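Local coordinates for Exo-poly-alpha-D-galacturonosidase (Thermotoga maritima, PDB 3JUR), which probably hydrolyses the glycosidic bonds of polygalacturonate, the pectin backbone, as an exo-acting polygalacturonase of glycosyl hydrolase family 28, at residues R104-E109 with P158-D163; K165-M170 with E178-G183; V390-L395 with K401-S406. All blocks are in the same frame, centred on the assembly; numbering follows the deposited sequence.

Contact 1: R104-E109 with P158-D163; sequences RFEGIE and PNQQED
Phe105 and Gln160 make the one close approach here. Gln160 OE1 lies 3.7 Å from Phe105 CZ, at the edge of the ring and near its plane. The ring and the amide are turned 74° from each other, so they do not stack. With CG anti to the backbone N (chi1 -169°), the Phe105 ring extends onward to Gln160. The ring also packs on Met213 and on Val164 of helix 161-173, which makes this the tight side. Gln160 OE1 is fixed by a hydrogen bond from Arg189 NH2.

Glu106 marks the looser side. It is partly exposed, and its OE1 stays 4.4 Å from Gln160 NE2. A water closes the gap instead. It donates to Glu106 OE2 at 2.6 Å and accepts from Gln160 NE2 at 3.0 Å.

The two backbones stay well apart. Phe105 to Ile108 form a type I' turn joining the antiparallel strands 103-105 and 108-112, with Phe105 N bonded to Ile108 O at 2.9 Å. On the other segment, Asn159 OD1 accepts from Gln161 N at 3.1 Å, a capping bond at the entry to the helix.

No direct hydrogen bond crosses the contact, and it is small. Both polar ends of the Gln160 amide have a partner, Arg189 for OE1 and the water for NE2. The weakly positive ring edge probably suits the carbonyl oxygen.

Contact 2: K165-M170 with E178-G183; sequences KKLKEM and EERVFG
Phe182 points its ring at helix 161-173 and meets Leu167 and Met170 there. These two residues are three apart in the sequence, so they lie on neighbouring turns of the same helix side. Both reach the outer end of the ring, at CE2 and CZ.

Met170 and Phe182 approach from opposite directions. Met170 SD is 3.9 Å from Phe182 CZ. It lies 5.0 Å from the ring centroid, 68° off the ring normal, which is an oblique Met-aromatic contact. Met170 CG is anti to the carbonyl carbon (chi1 -73°), and the extended chi2 carries the sulfur to the ring.

Leu167 crosses the ring at a slant. Its CD1 is 3.9 Å from Phe182 CE2, and its CB is 4.0 Å from Phe182 CZ. The same CD1 also comes to 4.2 Å from Arg180 CD.

Arg180 adds its aliphatic part to this apolar patch. Met170 SD is 4.3 Å from Arg180 CG. The guanidinium group goes on to other partners: NH1 forms a salt bridge with Asp272, and NH2 bonds to Thr175 O. The salt bridge with Asp272 probably balances its charge beyond the apolar layer. Phe182 is further covered by His186, edge to face.

No hydrogen bond joins the two segments. After the helix the loop turns back and passes the helix at a slant. Backbone bonds from Arg180 and Phe182 to Tyr111 tie that loop to strand 108-112. Leu167 and Phe182 both touch Leu110 of the same strand. The recognised element is the Met-aromatic contact. Around it, helix 161-173 and the loop after it pack on the hairpin of strands 103-105 and 108-112, in a protein of the family 28 beta-helix fold.

Contact 3: V390-L395 with K401-S406; sequences VRIEGL and KDILIS
Segments 390-395 and 401-406 bring two strands of the beta-helix face to face without pairing them. The CA atoms of Ile392 and Ile403 are 9.4 Å apart, and those of Val390 and Ile405 are 9.7 Å apart. The two strands run antiparallel to each other, Val390 facing Ile405 and Ile392 facing Ile403. No backbone hydrogen bond joins them. Each strand pairs within its own sheet: 388-393 lies between 357-359 and 415-419, and 400-406 lies between 372-379 and 422-426.

Every second residue points a side chain into the space between the sheets. Val390 and Ile405 meet tip to tip, with Val390 CG2 at 3.8 Å from Ile405 CD1. Ile405 CG1 is anti to the carbonyl carbon (chi1 -56°), and the extended chain beyond it sends CD1 toward the valine. Ile392 and Ile403 instead slide past each other. There Ile392 CD1 rests 4.0 Å from Ile403 CG2, so a chain end meets a branch methyl. All four residues are buried. Residues of the adjoining strands continue the layer: Ile358 touches both Ile392 and Ile403, and Leu424 touches both Ile392 and Ile405.

Arg391 and Glu393, which do not touch the other segment, carry charge. Arg391 NE forms a salt bridge with Glu393 OE2 at 3.1 Å. The bond is bent, with an N-H...O angle of 137°, and the nitrogen sits above the carboxylate plane. Arg391 NH1 has a second acidic partner in Glu354, and the guanidinium makes a cation-pi contact with Tyr388.

The chemistry divides accordingly. Between the sheets the contact is purely aliphatic and depends on shape and burial, while ion pairs decorate the other side of strand 388-393.

How the contacts relate
Contacts 1 and 2 form one continuous region, with centres 8 Å apart. Both use helix 161-173, and contact 2 packs against strand 108-112 of contact 1. Glu109 O of contact 1 is 3.0 Å from Arg180 NH1 of contact 2, a probable hydrogen bond. Ile108 CG2 also packs at 3.7 Å against Leu167 CD1. Contact 3 is separate. Its centre is 31 Å from that of contact 1 and 36 Å from that of contact 2. Its nearest atoms are about 19 Å and 17 Å from theirs. It belongs to the interior of the beta-helix nearer the C-terminus. The other two join helix 161-173, its following loop and the hairpin 103-112, which lie apart from the beta-helix strand pairing. None of the three contains a bound ligand.

Contact 1: R104-E109 with P158-D163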
loop_
_atom_site.group_PDB
_atom_site.type_symbol
_atom_site.label_atom_id
_atom_site.label_comp_id
_atom_site.label_asym_id
_atom_site.label_seq_id
_atom_site.Cartn_x
_atom_site.Cartn_y
_atom_site.Cartn_z
ATOM N N ARG D 104 -18.481 -20.723 -42.201
ATOM C CA ARG D 104 -17.803 -21.312 -41.063
ATOM C C ARG D 104 -18.720 -21.274 -39.847
ATOM O O ARG D 104 -19.467 -20.315 -39.663
ATOM C CB ARG D 104 -16.499 -20.548 -40.801
ATOM C CG ARG D 104 -15.337 -21.439 -40.402
ATOM C CD ARG D 104 -14.060 -20.663 -40.144
ATOM N NE ARG D 104 -13.110 -20.817 -41.239
ATOM C CZ ARG D 104 -11.789 -20.823 -41.095
ATOM N NH1 ARG D 104 -11.238 -20.696 -39.889
ATOM N NH2 ARG D 104 -11.015 -20.965 -42.160
ATOM N N PHE D 105 -18.692 -22.323 -39.032
ATOM C CA PHE D 105 -19.422 -22.313 -37.763
ATOM C C PHE D 105 -18.506 -22.712 -36.612
ATOM O O PHE D 105 -17.992 -23.829 -36.572
ATOM C CB PHE D 105 -20.658 -23.225 -37.807
ATOM C CG PHE D 105 -21.590 -23.047 -36.628
ATOM C CD1 PHE D 105 -22.667 -22.171 -36.705
ATOM C CD2 PHE D 105 -21.382 -23.752 -35.438
ATOM C CE1 PHE D 105 -23.530 -22.006 -35.626
ATOM C CE2 PHE D 105 -22.236 -23.589 -34.352
ATOM C CZ PHE D 105 -23.315 -22.714 -34.448
ATOM N N GLU D 106 -18.317 -21.782 -35.682
ATOM C CA GLU D 106 -17.426 -21.957 -34.522
ATOM C C GLU D 106 -16.106 -22.652 -34.877
ATOM O O GLU D 106 -15.709 -23.641 -34.246
ATOM C CB GLU D 106 -18.166 -22.633 -33.355
ATOM C CG GLU D 106 -19.278 -21.746 -32.774
ATOM C CD GLU D 106 -19.985 -22.349 -31.567
ATOM O OE1 GLU D 106 -20.199 -23.581 -31.528
ATOM O OE2 GLU D 106 -20.350 -21.576 -30.657
ATOM N N GLY D 107 -15.446 -22.118 -35.906
ATOM C CA GLY D 107 -14.105 -22.545 -36.295
ATOM C C GLY D 107 -13.994 -23.711 -37.269
ATOM O O GLY D 107 -12.882 -24.130 -37.599
ATOM N N ILE D 108 -15.124 -24.241 -37.729
ATOM C CA ILE D 108 -15.102 -25.334 -38.713
ATOM C C ILE D 108 -15.845 -24.937 -39.996
ATOM O O ILE D 108 -16.989 -24.472 -39.943
ATOM C CB ILE D 108 -15.664 -26.674 -38.133
ATOM C CG1 ILE D 108 -14.841 -27.140 -36.924
ATOM C CG2 ILE D 108 -15.680 -27.778 -39.210
ATOM C CD1 ILE D 108 -15.527 -28.178 -36.058
ATOM N N GLU D 109 -15.176 -25.118 -41.137
ATOM C CA GLU D 109 -15.747 -24.796 -42.445
ATOM C C GLU D 109 -16.882 -25.739 -42.822
ATOM O O GLU D 109 -16.843 -26.932 -42.515
ATOM C CB GLU D 109 -14.671 -24.849 -43.530
ATOM C CG GLU D 109 -13.624 -23.752 -43.425
ATOM C CD GLU D 109 -12.756 -23.652 -44.665
ATOM O OE1 GLU D 109 -12.306 -22.530 -44.992
ATOM O OE2 GLU D 109 -12.527 -24.695 -45.311
ATOM N N PRO D 158 -36.168 -28.390 -31.734
ATOM C CA PRO D 158 -34.784 -28.579 -32.181
ATOM C C PRO D 158 -33.799 -27.488 -31.751
ATOM O O PRO D 158 -34.199 -26.369 -31.416
ATOM C CB PRO D 158 -34.905 -28.570 -33.708
ATOM C CG PRO D 158 -36.267 -28.002 -33.999
ATOM C CD PRO D 158 -37.110 -28.445 -32.866
ATOM N N ASN D 159 -32.517 -27.843 -31.768
ATOM C CA ASN D 159 -31.424 -26.903 -31.549
ATOM C C ASN D 159 -30.151 -27.358 -32.266
ATOM O O ASN D 159 -30.142 -28.411 -32.917
ATOM C CB ASN D 159 -31.184 -26.664 -30.051
ATOM C CG ASN D 159 -30.877 -27.937 -29.291
ATOM O OD1 ASN D 159 -29.859 -28.584 -29.523
ATOM N ND2 ASN D 159 -31.755 -28.294 -28.366
ATOM N N GLN D 160 -29.088 -26.562 -32.133
ATOM C CA GLN D 160 -27.831 -26.761 -32.857
ATOM C C GLN D 160 -26.991 -27.964 -32.408
ATOM O O GLN D 160 -26.131 -28.426 -33.162
ATOM C CB GLN D 160 -26.970 -25.490 -32.774
ATOM C CG GLN D 160 -26.597 -25.076 -31.354
ATOM C CD GLN D 160 -25.650 -23.894 -31.312
ATOM O OE1 GLN D 160 -25.929 -22.830 -31.877
ATOM N NE2 GLN D 160 -24.521 -24.068 -30.628
ATOM N N GLN D 161 -27.240 -28.462 -31.196
ATOM C CA GLN D 161 -26.364 -29.458 -30.543
ATOM C C GLN D 161 -25.989 -30.705 -31.360
ATOM O O GLN D 161 -24.819 -31.096 -31.382
ATOM C CB GLN D 161 -26.912 -29.849 -29.165
ATOM C CG GLN D 161 -26.674 -28.771 -28.099
ATOM C CD GLN D 161 -27.524 -28.969 -26.855
ATOM O OE1 GLN D 161 -27.623 -30.075 -26.322
ATOM N NE2 GLN D 161 -28.141 -27.890 -26.386
ATOM N N GLU D 162 -26.963 -31.323 -32.025
ATOM C CA GLU D 162 -26.677 -32.491 -32.860
ATOM C C GLU D 162 -25.840 -32.146 -34.091
ATOM O O GLU D 162 -24.915 -32.879 -34.443
ATOM C CB GLU D 162 -27.965 -33.231 -33.258
ATOM C CG GLU D 162 -28.636 -33.960 -32.105
ATOM C CD GLU D 162 -27.689 -34.909 -31.389
ATOM O OE1 GLU D 162 -27.515 -36.055 -31.861
ATOM O OE2 GLU D 162 -27.123 -34.508 -30.347
ATOM N N ASP D 163 -26.160 -31.024 -34.728
ATOM C CA ASP D 163 -25.419 -30.559 -35.897
ATOM C C ASP D 163 -23.980 -30.153 -35.573
ATOM O O ASP D 163 -23.072 -30.426 -36.358
ATOM C CB ASP D 163 -26.173 -29.421 -36.586
ATOM C CG ASP D 163 -27.423 -29.904 -37.296
ATOM O OD1 ASP D 163 -28.502 -29.309 -37.086
ATOM O OD2 ASP D 163 -27.331 -30.893 -38.052
HETATM O O HOH W 1 -22.824 -21.792 -29.796
#

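Contact 2: K165-M170 with E178-G183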
loop_
_atom_site.group_PDB
_atom_site.type_symbol
_atom_site.label_atom_id
_atom_site.label_comp_id
_atom_site.label_asym_id
_atom_site.label_seq_id
_atom_site.Cartn_x
_atom_site.Cartn_y
_atom_site.Cartn_z
ATOM N N LYS D 165 -22.251 -31.443 -33.102
ATOM C CA LYS D 165 -21.655 -32.755 -32.875
ATOM C C LYS D 165 -21.251 -33.408 -34.199
ATOM O O LYS D 165 -20.122 -33.880 -34.339
ATOM C CB LYS D 165 -22.638 -33.639 -32.103
ATOM C CG LYS D 165 -22.154 -35.041 -31.788
ATOM C CD LYS D 165 -23.264 -35.845 -31.127
ATOM C CE LYS D 165 -22.887 -37.312 -30.959
ATOM N NZ LYS D 165 -21.834 -37.482 -29.925
ATOM N N LYS D 166 -22.172 -33.411 -35.164
ATOM C CA LYS D 166 -21.929 -33.988 -36.493
ATOM C C LYS D 166 -20.818 -33.268 -37.256
ATOM O O LYS D 166 -19.940 -33.913 -37.831
ATOM C CB LYS D 166 -23.213 -34.006 -37.332
ATOM C CG LYS D 166 -24.202 -35.100 -36.936
ATOM C CD LYS D 166 -25.269 -35.349 -38.009
ATOM C CE LYS D 166 -26.292 -34.214 -38.097
ATOM N NZ LYS D 166 -27.393 -34.566 -39.048
ATOM N N LEU D 167 -20.863 -31.936 -37.248
ATOM C CA LEU D 167 -19.851 -31.107 -37.908
ATOM C C LEU D 167 -18.430 -31.383 -37.396
ATOM O O LEU D 167 -17.486 -31.463 -38.189
ATOM C CB LEU D 167 -20.203 -29.615 -37.777
ATOM C CG LEU D 167 -19.267 -28.576 -38.411
ATOM C CD1 LEU D 167 -19.188 -28.734 -39.924
ATOM C CD2 LEU D 167 -19.694 -27.163 -38.049
ATOM N N LYS D 168 -18.285 -31.525 -36.080
ATOM C CA LYS D 168 -16.981 -31.823 -35.475
ATOM C C LYS D 168 -16.465 -33.187 -35.927
ATOM O O LYS D 168 -15.298 -33.327 -36.299
ATOM C CB LYS D 168 -17.056 -31.762 -33.948
ATOM C CG LYS D 168 -17.199 -30.348 -33.383
ATOM C CD LYS D 168 -17.412 -30.386 -31.872
ATOM C CE LYS D 168 -17.457 -28.984 -31.278
ATOM N NZ LYS D 168 -18.105 -28.985 -29.933
ATOM N N GLU D 169 -17.351 -34.181 -35.908
ATOM C CA GLU D 169 -17.011 -35.536 -36.350
ATOM C C GLU D 169 -16.570 -35.595 -37.812
ATOM O O GLU D 169 -15.603 -36.279 -38.137
ATOM C CB GLU D 169 -18.164 -36.500 -36.078
ATOM C CG GLU D 169 -18.061 -37.169 -34.716
ATOM C CD GLU D 169 -19.402 -37.630 -34.166
ATOM O OE1 GLU D 169 -20.169 -38.289 -34.902
ATOM O OE2 GLU D 169 -19.681 -37.338 -32.981
ATOM N N MET D 170 -17.267 -34.856 -38.674
ATOM C CA MET D 170 -16.904 -34.743 -40.090
ATOM C C MET D 170 -15.500 -34.166 -40.270
ATOM O O MET D 170 -14.707 -34.692 -41.047
ATOM C CB MET D 170 -17.918 -33.884 -40.846
ATOM C CG MET D 170 -19.257 -34.548 -41.090
ATOM S SD MET D 170 -20.519 -33.338 -41.557
ATOM C CE MET D 170 -21.795 -34.437 -42.187
ATOM N N GLU D 178 -16.882 -29.573 -49.226
ATOM C CA GLU D 178 -17.970 -29.646 -50.210
ATOM C C GLU D 178 -19.036 -30.663 -49.812
ATOM O O GLU D 178 -20.160 -30.621 -50.311
ATOM C CB GLU D 178 -17.427 -30.006 -51.604
ATOM C CG GLU D 178 -16.493 -28.965 -52.241
ATOM C CD GLU D 178 -15.083 -28.941 -51.634
ATOM O OE1 GLU D 178 -14.364 -27.943 -51.853
ATOM O OE2 GLU D 178 -14.688 -29.908 -50.939
ATOM N N GLU D 179 -18.673 -31.574 -48.913
ATOM C CA GLU D 179 -19.572 -32.638 -48.470
ATOM C C GLU D 179 -20.159 -32.376 -47.079
ATOM O O GLU D 179 -20.922 -33.188 -46.552
ATOM C CB GLU D 179 -18.859 -33.994 -48.529
ATOM C CG GLU D 179 -18.396 -34.374 -49.933
ATOM C CD GLU D 179 -17.608 -35.670 -49.989
ATOM O OE1 GLU D 179 -17.516 -36.380 -48.961
ATOM O OE2 GLU D 179 -17.076 -35.981 -51.075
ATOM N N ARG D 180 -19.810 -31.231 -46.500
ATOM C CA ARG D 180 -20.343 -30.814 -45.209
ATOM C C ARG D 180 -21.507 -29.857 -45.434
ATOM O O ARG D 180 -21.381 -28.645 -45.228
ATOM C CB ARG D 180 -19.258 -30.138 -44.366
ATOM C CG ARG D 180 -18.037 -30.992 -44.100
ATOM C CD ARG D 180 -17.054 -30.243 -43.222
ATOM N NE ARG D 180 -15.711 -30.808 -43.301
ATOM C CZ ARG D 180 -14.607 -30.180 -42.903
ATOM N NH1 ARG D 180 -14.676 -28.954 -42.393
ATOM N NH2 ARG D 180 -13.428 -30.778 -43.014
ATOM N N VAL D 181 -22.639 -30.411 -45.854
ATOM C CA VAL D 181 -23.791 -29.608 -46.255
ATOM C C VAL D 181 -24.859 -29.597 -45.164
ATOM O O VAL D 181 -25.355 -30.649 -44.756
ATOM C CB VAL D 181 -24.392 -30.106 -47.601
ATOM C CG1 VAL D 181 -25.582 -29.244 -48.033
ATOM C CG2 VAL D 181 -23.323 -30.123 -48.687
ATOM N N PHE D 182 -25.202 -28.401 -44.699
ATOM C CA PHE D 182 -26.229 -28.236 -43.672
ATOM C C PHE D 182 -27.397 -27.408 -44.214
ATOM O O PHE D 182 -28.068 -27.840 -45.149
ATOM C CB PHE D 182 -25.617 -27.675 -42.373
ATOM C CG PHE D 182 -24.690 -28.644 -41.686
ATOM C CD1 PHE D 182 -25.134 -29.411 -40.614
ATOM C CD2 PHE D 182 -23.387 -28.830 -42.142
ATOM C CE1 PHE D 182 -24.288 -30.332 -39.993
ATOM C CE2 PHE D 182 -22.537 -29.751 -41.529
ATOM C CZ PHE D 182 -22.989 -30.501 -40.452
ATOM N N GLY D 183 -27.643 -26.230 -43.649
ATOM C CA GLY D 183 -28.760 -25.402 -44.097
ATOM C C GLY D 183 -30.104 -25.992 -43.720
ATOM O O GLY D 183 -30.356 -26.263 -42.543
#

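Contact 3: V390-L395 with K401-S406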
loop_
_atom_site.group_PDB
_atom_site.type_symbol
_atom_site.label_atom_id
_atom_site.label_comp_id
_atom_site.label_asym_id
_atom_site.label_seq_id
_atom_site.Cartn_x
_atom_site.Cartn_y
_atom_site.Cartn_z
ATOM N N VAL D 390 -6.087 -11.699 -11.445
ATOM C CA VAL D 390 -5.312 -12.558 -12.345
ATOM C C VAL D 390 -5.625 -14.037 -12.063
ATOM O O VAL D 390 -5.403 -14.535 -10.952
ATOM C CB VAL D 390 -3.791 -12.313 -12.217
ATOM C CG1 VAL D 390 -3.016 -13.202 -13.186
ATOM C CG2 VAL D 390 -3.438 -10.851 -12.457
ATOM N N ARG D 391 -6.157 -14.720 -13.074
ATOM C CA ARG D 391 -6.457 -16.138 -12.993
ATOM C C ARG D 391 -5.808 -16.841 -14.186
ATOM O O ARG D 391 -6.236 -16.660 -15.331
ATOM C CB ARG D 391 -7.971 -16.348 -12.980
ATOM C CG ARG D 391 -8.418 -17.785 -12.728
ATOM C CD ARG D 391 -9.933 -17.886 -12.812
ATOM N NE ARG D 391 -10.397 -19.249 -12.594
ATOM C CZ ARG D 391 -11.676 -19.620 -12.539
ATOM N NH1 ARG D 391 -12.658 -18.737 -12.702
ATOM N NH2 ARG D 391 -11.972 -20.895 -12.325
ATOM N N ILE D 392 -4.747 -17.608 -13.916
ATOM C CA ILE D 392 -3.958 -18.241 -14.980
ATOM C C ILE D 392 -3.839 -19.733 -14.708
ATOM O O ILE D 392 -3.282 -20.145 -13.692
ATOM C CB ILE D 392 -2.547 -17.588 -15.143
ATOM C CG1 ILE D 392 -2.688 -16.132 -15.593
ATOM C CG2 ILE D 392 -1.667 -18.400 -16.139
ATOM C CD1 ILE D 392 -1.417 -15.297 -15.442
ATOM N N GLU D 393 -4.399 -20.536 -15.605
ATOM C CA GLU D 393 -4.398 -21.983 -15.420
ATOM C C GLU D 393 -3.884 -22.742 -16.645
ATOM O O GLU D 393 -4.538 -22.792 -17.703
ATOM C CB GLU D 393 -5.787 -22.465 -14.978
ATOM C CG GLU D 393 -6.143 -21.965 -13.579
ATOM C CD GLU D 393 -7.621 -22.078 -13.231
ATOM O OE1 GLU D 393 -7.951 -22.916 -12.358
ATOM O OE2 GLU D 393 -8.446 -21.335 -13.809
ATOM N N GLY D 394 -2.692 -23.301 -16.490
ATOM C CA GLY D 394 -2.082 -24.152 -17.509
ATOM C C GLY D 394 -2.330 -25.626 -17.227
ATOM O O GLY D 394 -3.237 -25.984 -16.474
ATOM N N LEU D 395 -1.522 -26.481 -17.839
ATOM C CA LEU D 395 -1.605 -27.930 -17.609
ATOM C C LEU D 395 -0.290 -28.449 -17.039
ATOM O O LEU D 395 0.756 -27.844 -17.254
ATOM C CB LEU D 395 -1.974 -28.662 -18.909
ATOM C CG LEU D 395 -3.181 -28.105 -19.680
ATOM C CD1 LEU D 395 -3.202 -28.600 -21.125
ATOM C CD2 LEU D 395 -4.493 -28.423 -18.963
ATOM N N LYS D 401 3.558 -19.859 -20.056
ATOM C CA LYS D 401 4.918 -19.336 -19.921
ATOM C C LYS D 401 5.007 -17.855 -20.241
ATOM O O LYS D 401 4.244 -17.340 -21.072
ATOM C CB LYS D 401 5.890 -20.103 -20.828
ATOM C CG LYS D 401 6.068 -21.577 -20.477
ATOM C CD LYS D 401 6.583 -22.350 -21.688
ATOM C CE LYS D 401 6.760 -23.851 -21.409
ATOM N NZ LYS D 401 5.471 -24.612 -21.442
ATOM N N ASP D 402 5.956 -17.181 -19.586
ATOM C CA ASP D 402 6.344 -15.809 -19.940
ATOM C C ASP D 402 5.166 -14.824 -19.955
ATOM O O ASP D 402 4.917 -14.131 -20.945
ATOM C CB ASP D 402 7.090 -15.811 -21.293
ATOM C CG ASP D 402 7.800 -14.495 -21.582
ATOM O OD1 ASP D 402 8.310 -13.846 -20.632
ATOM O OD2 ASP D 402 7.854 -14.110 -22.775
ATOM N N ILE D 403 4.438 -14.772 -18.846
ATOM C CA ILE D 403 3.390 -13.785 -18.670
ATOM C C ILE D 403 3.967 -12.662 -17.824
ATOM O O ILE D 403 4.475 -12.908 -16.720
ATOM C CB ILE D 403 2.110 -14.365 -17.988
ATOM C CG1 ILE D 403 1.665 -15.684 -18.639
ATOM C CG2 ILE D 403 0.982 -13.325 -17.991
ATOM C CD1 ILE D 403 1.322 -15.609 -20.148
ATOM N N LEU D 404 3.897 -11.440 -18.345
ATOM C CA LEU D 404 4.436 -10.270 -17.654
ATOM C C LEU D 404 3.381 -9.176 -17.518
ATOM O O LEU D 404 2.757 -8.765 -18.509
ATOM C CB LEU D 404 5.694 -9.741 -18.365
ATOM C CG LEU D 404 6.440 -8.553 -17.738
ATOM C CD1 LEU D 404 7.021 -8.913 -16.377
ATOM C CD2 LEU D 404 7.544 -8.024 -18.668
ATOM N N ILE D 405 3.172 -8.738 -16.276
ATOM C CA ILE D 405 2.278 -7.634 -15.951
ATOM C C ILE D 405 3.108 -6.534 -15.283
ATOM O O ILE D 405 3.785 -6.775 -14.281
ATOM C CB ILE D 405 1.122 -8.091 -15.027
ATOM C CG1 ILE D 405 0.360 -9.250 -15.678
ATOM C CG2 ILE D 405 0.183 -6.927 -14.721
ATOM C CD1 ILE D 405 -0.613 -9.960 -14.768
ATOM N N SER D 406 3.074 -5.327 -15.849
ATOM C CA SER D 406 3.905 -4.250 -15.331
ATOM C C SER D 406 3.217 -2.894 -15.356
ATOM O O SER D 406 2.290 -2.668 -16.149
ATOM C CB SER D 406 5.237 -4.202 -16.073
ATOM O OG SER D 406 5.004 -4.089 -17.460
#